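PDB 3BJB: probable transcriptional regulator, TetR family protein from Rhodococcus sp., which probably binds DNA at cis-regulatory sequences and controls transcription as a helix-turn-helix regulator of the TetR family. Local coordinates for residues B[57-60]-B[61-65]; B[64-67]-B[68-72]; B[19-22]-B[23-26]; B[116-119]-B[120-124]; B[37-40]-B[41-44]. One frame throughout, in Å; residues are numbered along the deposited sequence.

Contact 1 (B[57-60]-B[61-65])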
loop_
_atom_site.group_PDB
_atom_site.type_symbol
_atom_site.label_atom_id
_atom_site.label_comp_id
_atom_site.label_asym_id
_atom_site.label_seq_id
_atom_site.Cartn_x
_atom_site.Cartn_y
_atom_site.Cartn_z
ATOM N N GLY B 57 15.936 23.495 -12.826
ATOM C CA GLY B 57 16.929 23.427 -11.755
ATOM C C GLY B 57 16.416 23.983 -10.442
ATOM O O GLY B 57 16.875 23.572 -9.372
ATOM N N THR B 58 15.476 24.927 -10.528
ATOM C CA THR B 58 14.849 25.519 -9.350
ATOM C C THR B 58 13.952 24.453 -8.720
ATOM O O THR B 58 13.982 24.209 -7.512
ATOM C CB THR B 58 14.041 26.830 -9.707
ATOM O OG1 THR B 58 14.928 27.904 -10.061
ATOM C CG2 THR B 58 13.164 27.269 -8.536
ATOM N N LEU B 59 13.182 23.791 -9.574
ATOM C CA LEU B 59 12.307 22.711 -9.168
ATOM C C LEU B 59 13.082 21.523 -8.589
ATOM O O LEU B 59 12.630 20.884 -7.614
ATOM C CB LEU B 59 11.439 22.263 -10.353
ATOM C CG LEU B 59 10.358 21.187 -10.106
ATOM C CD1 LEU B 59 9.094 21.753 -9.452
ATOM C CD2 LEU B 59 10.028 20.502 -11.394
ATOM N N TYR B 60 14.229 21.212 -9.188
ATOM C CA TYR B 60 14.975 20.019 -8.787
ATOM C C TYR B 60 15.631 20.278 -7.444
ATOM O O TYR B 60 15.636 19.422 -6.549
ATOM C CB TYR B 60 15.985 19.592 -9.861
ATOM C CG TYR B 60 15.433 18.601 -10.860
ATOM C CD1 TYR B 60 15.390 18.896 -12.225
ATOM C CD2 TYR B 60 14.951 17.352 -10.446
ATOM C CE1 TYR B 60 14.888 17.972 -13.155
ATOM C CE2 TYR B 60 14.445 16.420 -11.373
ATOM C CZ TYR B 60 14.424 16.749 -12.716
ATOM O OH TYR B 60 13.915 15.861 -13.614
ATOM N N ARG B 61 16.139 21.491 -7.313
ATOM C CA ARG B 61 16.614 22.016 -6.046
ATOM C C ARG B 61 15.588 21.788 -4.923
ATOM O O ARG B 61 15.920 21.322 -3.830
ATOM C CB ARG B 61 16.871 23.507 -6.204
ATOM C CG ARG B 61 17.953 24.038 -5.336
ATOM C CD ARG B 61 17.972 25.546 -5.404
ATOM N NE ARG B 61 19.058 26.088 -4.599
ATOM C CZ ARG B 61 19.101 26.069 -3.267
ATOM N NH1 ARG B 61 20.151 26.599 -2.640
ATOM N NH2 ARG B 61 18.109 25.526 -2.563
ATOM N N TYR B 62 14.335 22.112 -5.190
ATOM C CA TYR B 62 13.348 21.977 -4.145
ATOM C C TYR B 62 12.721 20.591 -4.034
ATOM O O TYR B 62 12.217 20.231 -2.974
ATOM C CB TYR B 62 12.321 23.112 -4.195
ATOM C CG TYR B 62 12.782 24.265 -3.360
ATOM C CD1 TYR B 62 13.400 25.378 -3.937
ATOM C CD2 TYR B 62 12.659 24.219 -1.972
ATOM C CE1 TYR B 62 13.863 26.455 -3.132
ATOM C CE2 TYR B 62 13.098 25.267 -1.171
ATOM C CZ TYR B 62 13.704 26.376 -1.751
ATOM O OH TYR B 62 14.133 27.387 -0.934
ATOM N N PHE B 63 12.760 19.811 -5.115
ATOM C CA PHE B 63 12.291 18.415 -5.062
ATOM C C PHE B 63 13.166 17.531 -5.955
ATOM O O PHE B 63 12.925 17.430 -7.153
ATOM C CB PHE B 63 10.790 18.286 -5.408
ATOM C CG PHE B 63 9.918 19.348 -4.788
ATOM C CD1 PHE B 63 9.364 19.168 -3.529
ATOM C CD2 PHE B 63 9.671 20.546 -5.455
ATOM C CE1 PHE B 63 8.578 20.160 -2.951
ATOM C CE2 PHE B 63 8.879 21.535 -4.878
ATOM C CZ PHE B 63 8.326 21.328 -3.637
ATOM N N PRO B 64 14.212 16.917 -5.368
ATOM C CA PRO B 64 15.222 16.191 -6.142
ATOM C C PRO B 64 14.680 15.153 -7.122
ATOM O O PRO B 64 15.279 14.966 -8.183
ATOM C CB PRO B 64 16.102 15.555 -5.059
ATOM C CG PRO B 64 16.018 16.535 -3.919
ATOM C CD PRO B 64 14.541 16.914 -3.930
ATOM N N SER B 65 13.581 14.474 -6.798
ATOM C CA SER B 65 12.898 13.715 -7.827
ATOM C C SER B 65 11.400 13.852 -7.723
ATOM O O SER B 65 10.867 14.489 -6.810
ATOM C CB SER B 65 13.317 12.231 -7.860
ATOM O OG SER B 65 12.950 11.546 -6.684
#

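Contact 2 (B[64-67]-B[68-72]). With SO4 (sulfate ion), chain L.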
loop_
_atom_site.group_PDB
_atom_site.type_symbol
_atom_site.label_atom_id
_atom_site.label_comp_id
_atom_site.label_asym_id
_atom_site.label_seq_id
_atom_site.Cartn_x
_atom_site.Cartn_y
_atom_site.Cartn_z
ATOM N N PRO B 64 14.212 16.917 -5.368
ATOM C CA PRO B 64 15.222 16.191 -6.142
ATOM C C PRO B 64 14.680 15.153 -7.122
ATOM O O PRO B 64 15.279 14.966 -8.183
ATOM C CB PRO B 64 16.102 15.555 -5.059
ATOM C CG PRO B 64 16.018 16.535 -3.919
ATOM C CD PRO B 64 14.541 16.914 -3.930
ATOM N N SER B 65 13.581 14.474 -6.798
ATOM C CA SER B 65 12.898 13.715 -7.827
ATOM C C SER B 65 11.400 13.852 -7.723
ATOM O O SER B 65 10.867 14.489 -6.810
ATOM C CB SER B 65 13.317 12.231 -7.860
ATOM O OG SER B 65 12.950 11.546 -6.684
ATOM N N LYS B 66 10.719 13.209 -8.663
ATOM C CA LYS B 66 9.284 13.240 -8.705
ATOM C C LYS B 66 8.652 12.682 -7.438
ATOM O O LYS B 66 7.686 13.261 -6.948
ATOM C CB LYS B 66 8.800 12.489 -9.930
ATOM C CG LYS B 66 7.398 12.820 -10.252
ATOM C CD LYS B 66 7.108 12.505 -11.671
ATOM C CE LYS B 66 6.892 11.017 -11.891
ATOM N NZ LYS B 66 7.084 10.744 -13.332
ATOM N N THR B 67 9.179 11.563 -6.926
ATOM C CA THR B 67 8.631 10.948 -5.722
ATOM C C THR B 67 8.776 11.915 -4.530
ATOM O O THR B 67 7.902 11.953 -3.650
ATOM C CB THR B 67 9.200 9.514 -5.407
ATOM O OG1 THR B 67 10.607 9.572 -5.386
ATOM C CG2 THR B 67 8.818 8.472 -6.463
ATOM N N HIS B 68 9.827 12.737 -4.540
ATOM C CA HIS B 68 9.962 13.804 -3.531
ATOM C C HIS B 68 8.802 14.780 -3.633
ATOM O O HIS B 68 8.190 15.149 -2.629
ATOM C CB HIS B 68 11.250 14.638 -3.707
ATOM C CG HIS B 68 12.505 13.974 -3.229
ATOM N ND1 HIS B 68 13.171 13.018 -3.972
ATOM C CD2 HIS B 68 13.251 14.180 -2.116
ATOM C CE1 HIS B 68 14.259 12.642 -3.319
ATOM N NE2 HIS B 68 14.333 13.332 -2.192
ATOM N N LEU B 69 8.542 15.236 -4.852
ATOM C CA LEU B 69 7.526 16.238 -5.084
ATOM C C LEU B 69 6.164 15.738 -4.623
ATOM O O LEU B 69 5.501 16.408 -3.822
ATOM C CB LEU B 69 7.516 16.663 -6.539
ATOM C CG LEU B 69 6.347 17.485 -7.031
ATOM C CD1 LEU B 69 6.419 18.922 -6.472
ATOM C CD2 LEU B 69 6.404 17.467 -8.561
ATOM N N PHE B 70 5.762 14.546 -5.072
ATOM C CA PHE B 70 4.459 14.021 -4.656
ATOM C C PHE B 70 4.299 13.618 -3.183
ATOM O O PHE B 70 3.189 13.557 -2.666
ATOM C CB PHE B 70 3.991 12.957 -5.615
ATOM C CG PHE B 70 3.609 13.511 -6.901
ATOM C CD1 PHE B 70 2.436 14.224 -7.027
ATOM C CD2 PHE B 70 4.447 13.367 -8.008
ATOM C CE1 PHE B 70 2.075 14.785 -8.262
ATOM C CE2 PHE B 70 4.091 13.915 -9.242
ATOM C CZ PHE B 70 2.912 14.632 -9.358
ATOM N N VAL B 71 5.408 13.399 -2.502
ATOM C CA VAL B 71 5.396 13.236 -1.063
ATOM C C VAL B 71 5.106 14.578 -0.407
ATOM O O VAL B 71 4.282 14.662 0.497
ATOM C CB VAL B 71 6.721 12.663 -0.565
ATOM C CG1 VAL B 71 6.881 12.907 0.946
ATOM C CG2 VAL B 71 6.797 11.175 -0.897
ATOM N N ALA B 72 5.761 15.632 -0.881
ATOM C CA ALA B 72 5.466 16.991 -0.425
ATOM C C ALA B 72 4.031 17.394 -0.778
ATOM O O ALA B 72 3.421 18.148 -0.031
ATOM C CB ALA B 72 6.460 17.995 -1.013
HETATM S S SO4 L . 10.779 8.795 -9.959
HETATM O O1 SO4 L . 9.832 7.723 -9.638
HETATM O O2 SO4 L . 11.043 9.566 -8.739
HETATM O O3 SO4 L . 12.026 8.215 -10.479
HETATM O O4 SO4 L . 10.199 9.647 -11.002
#

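Contact 3 (B[19-22]-B[23-26])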
loop_
_atom_site.group_PDB
_atom_site.type_symbol
_atom_site.label_atom_id
_atom_site.label_comp_id
_atom_site.label_asym_id
_atom_site.label_seq_id
_atom_site.Cartn_x
_atom_site.Cartn_y
_atom_site.Cartn_z
ATOM N N GLU B 19 9.834 34.430 0.111
ATOM C CA GLU B 19 9.258 34.340 -1.237
ATOM C C GLU B 19 9.287 32.890 -1.695
ATOM O O GLU B 19 8.573 32.502 -2.624
ATOM C CB GLU B 19 10.030 35.211 -2.227
ATOM C CG GLU B 19 9.686 36.687 -2.162
ATOM C CD GLU B 19 10.110 37.445 -3.410
ATOM O OE1 GLU B 19 10.059 36.855 -4.515
ATOM O OE2 GLU B 19 10.486 38.636 -3.282
ATOM N N GLN B 20 10.130 32.106 -1.022
ATOM C CA GLN B 20 10.247 30.658 -1.215
ATOM C C GLN B 20 8.959 29.938 -0.836
ATOM O O GLN B 20 8.920 28.708 -0.789
ATOM C CB GLN B 20 11.401 30.102 -0.366
ATOM C CG GLN B 20 12.803 30.426 -0.889
ATOM C CD GLN B 20 13.395 31.709 -0.324
ATOM O OE1 GLN B 20 12.706 32.519 0.310
ATOM N NE2 GLN B 20 14.690 31.896 -0.545
ATOM N N ARG B 21 7.920 30.725 -0.558
ATOM C CA ARG B 21 6.626 30.226 -0.112
ATOM C C ARG B 21 5.566 30.264 -1.226
ATOM O O ARG B 21 4.806 29.311 -1.386
ATOM C CB ARG B 21 6.150 31.011 1.121
ATOM C CG ARG B 21 7.094 30.960 2.329
ATOM C CD ARG B 21 6.920 29.707 3.193
ATOM N NE ARG B 21 7.863 28.641 2.835
ATOM C CZ ARG B 21 7.557 27.538 2.144
ATOM N NH1 ARG B 21 6.318 27.323 1.718
ATOM N NH2 ARG B 21 8.500 26.641 1.877
ATOM N N ALA B 22 5.520 31.374 -1.971
ATOM C CA ALA B 22 4.646 31.528 -3.143
ATOM C C ALA B 22 5.232 30.758 -4.315
ATOM O O ALA B 22 4.496 30.179 -5.120
ATOM C CB ALA B 22 4.477 33.007 -3.511
ATOM N N ARG B 23 6.564 30.781 -4.410
ATOM C CA ARG B 23 7.301 29.914 -5.313
ATOM C C ARG B 23 6.977 28.457 -4.972
ATOM O O ARG B 23 6.603 27.672 -5.848
ATOM C CB ARG B 23 8.799 30.164 -5.170
ATOM C CG ARG B 23 9.613 29.644 -6.324
ATOM C CD ARG B 23 11.089 29.501 -5.974
ATOM N NE ARG B 23 11.788 30.780 -5.978
ATOM C CZ ARG B 23 12.310 31.361 -7.055
ATOM N NH1 ARG B 23 12.223 30.781 -8.249
ATOM N NH2 ARG B 23 12.935 32.532 -6.929
ATOM N N HIS B 24 7.102 28.114 -3.691
ATOM C CA HIS B 24 6.801 26.775 -3.223
ATOM C C HIS B 24 5.367 26.369 -3.543
ATOM O O HIS B 24 5.126 25.236 -4.004
ATOM C CB HIS B 24 7.073 26.636 -1.731
ATOM C CG HIS B 24 7.361 25.232 -1.306
ATOM N ND1 HIS B 24 8.641 24.770 -1.075
ATOM C CD2 HIS B 24 6.535 24.176 -1.096
ATOM C CE1 HIS B 24 8.590 23.493 -0.730
ATOM N NE2 HIS B 24 7.324 23.108 -0.738
ATOM N N VAL B 25 4.425 27.286 -3.327
ATOM C CA VAL B 25 3.006 27.001 -3.576
ATOM C C VAL B 25 2.686 26.629 -5.034
ATOM O O VAL B 25 2.027 25.610 -5.262
ATOM C CB VAL B 25 2.065 28.138 -3.075
ATOM C CG1 VAL B 25 0.748 28.187 -3.877
ATOM C CG2 VAL B 25 1.786 27.980 -1.582
ATOM N N ARG B 26 3.144 27.440 -6.000
ATOM C CA ARG B 26 2.871 27.196 -7.435
ATOM C C ARG B 26 3.422 25.860 -7.949
ATOM O O ARG B 26 2.870 25.252 -8.881
ATOM C CB ARG B 26 3.426 28.329 -8.305
ATOM C CG ARG B 26 2.723 29.632 -8.090
ATOM C CD ARG B 26 2.861 30.572 -9.269
ATOM N NE ARG B 26 2.301 31.883 -8.908
ATOM C CZ ARG B 26 3.024 32.985 -8.704
ATOM N NH1 ARG B 26 4.348 32.945 -8.861
ATOM N NH2 ARG B 26 2.421 34.125 -8.358
#

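Contact 4 (B[116-119]-B[120-124])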
loop_
_atom_site.group_PDB
_atom_site.type_symbol
_atom_site.label_atom_id
_atom_site.label_comp_id
_atom_site.label_asym_id
_atom_site.label_seq_id
_atom_site.Cartn_x
_atom_site.Cartn_y
_atom_site.Cartn_z
ATOM N N LEU B 116 -4.986 11.872 -9.005
ATOM C CA LEU B 116 -4.097 12.545 -8.020
ATOM C C LEU B 116 -3.761 11.722 -6.785
ATOM O O LEU B 116 -2.618 11.639 -6.379
ATOM C CB LEU B 116 -4.738 13.843 -7.544
ATOM C CG LEU B 116 -4.023 14.633 -6.450
ATOM C CD1 LEU B 116 -2.651 15.112 -6.929
ATOM C CD2 LEU B 116 -4.926 15.826 -6.025
ATOM N N SER B 117 -4.777 11.151 -6.171
ATOM C CA SER B 117 -4.584 10.258 -5.026
ATOM C C SER B 117 -3.680 9.063 -5.290
ATOM O O SER B 117 -2.779 8.763 -4.503
ATOM C CB SER B 117 -5.946 9.793 -4.530
ATOM O OG SER B 117 -6.631 10.949 -4.043
ATOM N N THR B 118 -3.898 8.403 -6.418
ATOM C CA THR B 118 -3.028 7.356 -6.852
ATOM C C THR B 118 -1.591 7.834 -6.935
ATOM O O THR B 118 -0.686 7.155 -6.418
ATOM C CB THR B 118 -3.502 6.890 -8.199
ATOM O OG1 THR B 118 -4.881 6.508 -8.086
ATOM C CG2 THR B 118 -2.685 5.771 -8.713
ATOM N N ALA B 119 -1.322 8.988 -7.535
ATOM C CA ALA B 119 0.065 9.450 -7.542
ATOM C C ALA B 119 0.646 9.725 -6.142
ATOM O O ALA B 119 1.858 9.578 -5.939
ATOM C CB ALA B 119 0.217 10.667 -8.416
HETATM N N MSE B 120 -0.187 10.127 -5.183
HETATM C CA MSE B 120 0.352 10.446 -3.876
HETATM C C MSE B 120 0.597 9.199 -3.073
HETATM O O MSE B 120 1.612 9.080 -2.409
HETATM C CB MSE B 120 -0.556 11.381 -3.099
HETATM C CG MSE B 120 -0.837 12.721 -3.779
HETATM SE SE MSE B 120 -1.962 13.892 -2.653
HETATM C CE MSE B 120 -3.609 12.847 -2.597
ATOM N N ILE B 121 -0.369 8.294 -3.112
ATOM C CA ILE B 121 -0.283 6.995 -2.497
ATOM C C ILE B 121 0.901 6.190 -3.104
ATOM O O ILE B 121 1.754 5.664 -2.369
ATOM C CB ILE B 121 -1.617 6.229 -2.693
ATOM C CG1 ILE B 121 -2.827 7.047 -2.188
ATOM C CG2 ILE B 121 -1.553 4.793 -2.137
ATOM C CD1 ILE B 121 -3.059 7.033 -0.707
ATOM N N GLN B 122 0.992 6.095 -4.427
ATOM C CA GLN B 122 2.083 5.275 -4.949
ATOM C C GLN B 122 3.384 5.854 -4.558
ATOM O O GLN B 122 4.275 5.121 -4.172
ATOM C CB GLN B 122 2.041 5.065 -6.438
ATOM C CG GLN B 122 1.010 4.077 -6.800
ATOM C CD GLN B 122 0.803 3.993 -8.306
ATOM O OE1 GLN B 122 1.739 4.242 -9.106
ATOM N NE2 GLN B 122 -0.427 3.630 -8.708
ATOM N N SER B 123 3.484 7.175 -4.604
ATOM C CA SER B 123 4.698 7.867 -4.191
ATOM C C SER B 123 5.107 7.569 -2.766
ATOM O O SER B 123 6.260 7.333 -2.509
ATOM C CB SER B 123 4.543 9.367 -4.401
ATOM O OG SER B 123 4.927 9.711 -5.713
ATOM N N THR B 124 4.161 7.548 -1.848
ATOM C CA THR B 124 4.423 7.255 -0.416
ATOM C C THR B 124 4.737 5.772 -0.117
ATOM O O THR B 124 5.429 5.445 0.846
ATOM C CB THR B 124 3.235 7.772 0.402
ATOM O OG1 THR B 124 3.277 9.204 0.372
ATOM C CG2 THR B 124 3.250 7.265 1.842
#

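Contact 5 (B[37-40]-B[41-44])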
loop_
_atom_site.group_PDB
_atom_site.type_symbol
_atom_site.label_atom_id
_atom_site.label_comp_id
_atom_site.label_asym_id
_atom_site.label_seq_id
_atom_site.Cartn_x
_atom_site.Cartn_y
_atom_site.Cartn_z
ATOM N N GLU B 37 -4.564 15.395 -14.301
ATOM C CA GLU B 37 -4.867 15.188 -15.712
ATOM C C GLU B 37 -4.270 13.903 -16.312
ATOM O O GLU B 37 -4.702 13.448 -17.361
ATOM C CB GLU B 37 -4.449 16.416 -16.527
ATOM C CG GLU B 37 -5.001 17.721 -15.957
ATOM C CD GLU B 37 -4.227 18.990 -16.387
ATOM O OE1 GLU B 37 -4.759 20.107 -16.170
ATOM O OE2 GLU B 37 -3.099 18.890 -16.934
ATOM N N LYS B 38 -3.247 13.335 -15.692
ATOM C CA LYS B 38 -2.616 12.157 -16.285
ATOM C C LYS B 38 -2.125 11.387 -15.113
ATOM O O LYS B 38 -1.783 11.988 -14.101
ATOM C CB LYS B 38 -1.411 12.513 -17.155
ATOM C CG LYS B 38 -1.253 13.991 -17.482
ATOM C CD LYS B 38 -0.165 14.318 -18.526
ATOM C CE LYS B 38 -0.390 15.779 -19.058
ATOM N NZ LYS B 38 0.426 16.279 -20.227
ATOM N N GLU B 39 -2.103 10.067 -15.251
ATOM C CA GLU B 39 -1.355 9.172 -14.367
ATOM C C GLU B 39 0.109 9.640 -14.066
ATOM O O GLU B 39 0.676 10.514 -14.774
ATOM C CB GLU B 39 -1.344 7.795 -15.009
ATOM C CG GLU B 39 -0.740 7.888 -16.398
ATOM C CD GLU B 39 -0.760 6.582 -17.150
ATOM O OE1 GLU B 39 -0.242 5.561 -16.600
ATOM O OE2 GLU B 39 -1.289 6.606 -18.306
ATOM N N LEU B 40 0.712 9.042 -13.023
ATOM C CA LEU B 40 2.022 9.465 -12.494
ATOM C C LEU B 40 3.094 9.302 -13.579
ATOM O O LEU B 40 3.859 10.217 -13.838
ATOM C CB LEU B 40 2.396 8.623 -11.264
ATOM C CG LEU B 40 3.095 9.081 -9.970
ATOM C CD1 LEU B 40 3.782 7.908 -9.332
ATOM C CD2 LEU B 40 4.049 10.194 -10.134
ATOM N N ALA B 41 3.121 8.138 -14.227
ATOM C CA ALA B 41 4.088 7.822 -15.288
ATOM C C ALA B 41 4.152 8.872 -16.397
ATOM O O ALA B 41 5.181 9.051 -17.042
ATOM C CB ALA B 41 3.776 6.439 -15.885
ATOM N N ARG B 42 3.055 9.593 -16.586
ATOM C CA ARG B 42 2.975 10.603 -17.597
ATOM C C ARG B 42 3.163 12.011 -17.034
ATOM O O ARG B 42 2.891 12.992 -17.718
ATOM C CB ARG B 42 1.632 10.451 -18.303
ATOM C CG ARG B 42 1.569 9.202 -19.198
ATOM C CD ARG B 42 0.209 9.008 -19.869
ATOM N NE ARG B 42 -0.067 10.090 -20.825
ATOM C CZ ARG B 42 -0.149 9.936 -22.145
ATOM N NH1 ARG B 42 -0.004 8.731 -22.699
ATOM N NH2 ARG B 42 -0.400 10.992 -22.905
ATOM N N VAL B 43 3.634 12.115 -15.789
ATOM C CA VAL B 43 3.871 13.430 -15.176
ATOM C C VAL B 43 5.356 13.741 -15.158
ATOM O O VAL B 43 6.133 13.076 -14.484
ATOM C CB VAL B 43 3.301 13.541 -13.754
ATOM C CG1 VAL B 43 3.591 14.906 -13.181
ATOM C CG2 VAL B 43 1.795 13.283 -13.761
ATOM N N GLN B 44 5.756 14.772 -15.888
ATOM C CA GLN B 44 7.168 15.025 -16.019
ATOM C C GLN B 44 7.622 16.302 -15.392
ATOM O O GLN B 44 6.945 17.326 -15.452
ATOM C CB GLN B 44 7.595 14.958 -17.467
ATOM C CG GLN B 44 7.652 13.524 -17.996
ATOM C CD GLN B 44 7.128 13.456 -19.410
ATOM O OE1 GLN B 44 7.050 12.382 -20.005
ATOM N NE2 GLN B 44 6.755 14.613 -19.959
#

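Contact 1 (B[57-60]-B[61-65])
Phe63 has CG anti to its own carbonyl carbon (chi1 -42°), while Leu59, four residues earlier, sends CG anti to the backbone N (chi1 -176°). These torsions bring Leu59 CD1 to 4.2 Å from Phe63 CD2, the apolar side-chain pair of the contact. The same ring atom, Phe63 CD2, also lies 3.7 Å from Leu59 O, which stands oblique to the ring. That carbonyl accepts the last of three successive i to i+4 bonds, Phe63 N to Leu59 O at 2.7 Å; Tyr62 N to Thr58 O (3.1 Å) and Arg61 N to Gly57 O (3.0 Å) precede it.

Residues 57-62 belong to the second helix (56-62) of the predicted helix-turn-helix, and Phe63 follows it. In TetR-family proteins this is the recognition helix, so the exposed Tyr60 and Arg61 are consistent with a DNA-facing surface. Leu59 instead packs on Met45, Val48 and Ala49 of helix 45-51, and Phe63 on Met27 and Leu28 of helix 22-37, so these two side chains form the inward-facing side of the helix end.

Helical geometry is lost at Phe63, and Pro64 follows. Having no N-H, the proline cannot continue the bond series: its N sits 3.1 Å from Tyr60 O without a hydrogen to share, and Pro64 CA makes a CA-H...O contact of 3.3 Å with that same Tyr60 O. Beyond the turn, Pro64 O meets the edge of the Tyr60 ring, near its plane, at 3.3 Å from CD2.

Contact 2 (B[64-67]-B[68-72])
The His68 imidazole carries Pro64 over one face and Ser65 at its edge. Pro64 CD lies 3.8 Å from the centroid of the His68 ring and 22° off its normal, a CH-pi contact displaced toward the rim, and the two side chains cross at about a right angle. In the plane of the same ring, Ser65 OG and His68 ND1 share a hydrogen bond of 3.1 Å that either could donate. Ser65 is the N-cap of helix 66-86, the long helix linking the DNA-binding and C-terminal regions, and its OG also makes a weak bond with Thr67 OG1. The position of OG between the backbone N and the carbonyl carbon (chi1 65°) allows it to reach both.

The Phe70 ring meets Lys66 at its edge: Lys66 CG lies in the ring plane, 3.6 Å from CE2, and the two side chains run alongside each other. The lysine then bends at chi3, and its NZ bonds to Val43 O in the loop before helix 45-51.

Backbone bonds from Leu69, Phe70 and Val71 close the first turns; Phe70 N to Lys66 O is nearly straight at 170°. A sulfate, probably from the crystallisation liquor, sits at the helix start, where Thr67 N donates to its O2 at 3.3 Å.

Contact 3 (B[19-22]-B[23-26])
Arg21 lays its guanidinium against the His24 ring where the N-terminal arm enters helix 22-37, the first helix of the TetR-type DNA-binding domain. This is the closer-packed side of a largely exposed contact. Arg21 NH2 sits over one face of the imidazole, 3.7 Å from CG, while NH1 approaches His24 CB at 3.6 Å. The two side chains run side by side with their planes 44° apart, so the groups are well short of a parallel stack. Bends at chi2 and chi3 fold the arginine back into this place. The His24 ring in turn meets Phe63, at planes about 65° apart, which ties the helix start to the end of helix 56-62.

The other side is loose. The carboxylate of Glu19 and the guanidinium of Arg23 have opposite charges, yet Glu19 OE1 and Arg23 NH2 remain 5.7 Å apart, too far for direct pairing. Gln20 packs on Tyr62 and Arg23 on Thr58, both of helix 56-62.

The backbone bonds are uneven. Arg23 N to Glu19 O is nearly straight (167°), but the next bond, His24 N to Gln20 O, is weak at 3.5 Å. Val25 N then binds Arg21 O at 2.8 Å, and Val25 CG2 rests against that same carbonyl oxygen at 3.3 Å.

Contact 4 (B[116-119]-B[120-124])
Met120, a selenomethionine here, folds its side chain back over the preceding turn of helix 114-126, in a largely buried part of the TetR C-terminal region. Its CG is anti to the carbonyl carbon (chi1 -59°), which sets CG 3.3 Å from Leu116 O, and the bend at chi3 brings CE to 3.7 Å from Ser117 CA. The same methyl lies 4.3 Å from Leu116 CG. Farther out, Met120 packs on Val73, Met74 and Gln77 of helix 66-86 and on Leu110, while Leu116 faces Ile32, Ala35 and Thr36 of helix 22-37; the turn thus packs on helices 22-37 and 66-86 as well as on helix 95-111.

Ala119, the second residue deeply involved, contributes mainly its carbonyl. Ser123 N donates to Ala119 O at 3.2 Å, and Ser123 OG adds a weak bond to the same oxygen, so one acceptor takes two donors from one residue.

On another side of the helix, Thr118 and Gln122 run alongside each other. Gln122 also packs on Thr126 of the second subunit. Thr118 OG1 is hydrogen-bonded to Pro114 O, and its methyl is what faces the glutamine. In the backbone, Gln122 N donates to Thr118 O along a nearly straight line (167°). At the amide end, Gln122 NE2 comes to 3.1 Å from Thr118 CG2.

Contact 5 (B[37-40]-B[41-44])
Arg42 and Glu39 meet through the aliphatic part of the arginine: Glu39 OE2 lies 3.2 Å from Arg42 CD, and Glu39 CG 3.8 Å from that same CD. They sit in the turn between helix 22-37 and helix 45-51, which leads into the predicted helix-turn-helix. The carboxylate and guanidinium planes are only 20° apart, yet the charges do not join; OE2 stays 4.5 Å from Arg42 NE, beyond a salt bridge. Lys38 flanks the pair, its CB 3.9 Å from Arg42 CB and its extended chain passing with CD beside Arg42 O.

Two backbone bonds position this shell. Arg42 N donates to Glu39 O at 3.1 Å and Val43 N to Leu40 O at 2.7 Å, both i to i+3. Such short spans draw the chain into two overlapping turns before Gln44 takes the N-cap of helix 45-51.

Farther out, Leu40 and Val43 pack on Phe70 of helix 66-86, and Leu40 O receives a weak bond from Lys66 NZ. Val43 has CG2 anti to its carbonyl carbon, and this methyl rests 3.2 Å from Glu39 O.

How the contacts relate
From the N terminus, contact 3 starts helix 22-37, contact 5 makes the turn leading to helix 45-51, contact 1 ends helix 56-62, contact 2 starts helix 66-86 and contact 4 lies within helix 114-126. All five are local and run in series without crossing or nesting; contacts 1 and 2 overlap at Pro64 and Ser65. In space, contact 3 touches contact 1, where Tyr62 OH approaches Gln20 CG at 3.3 Å. Contact 2 adjoins contacts 1, 4 and 5, so helix 66-86 joins the DNA-binding helices to the C-terminal region. Contacts 4 and 5 also touch, at Ala119 CB and Leu40 CG, whereas contacts 3 and 4 remain about 12 Å apart at their nearest atoms.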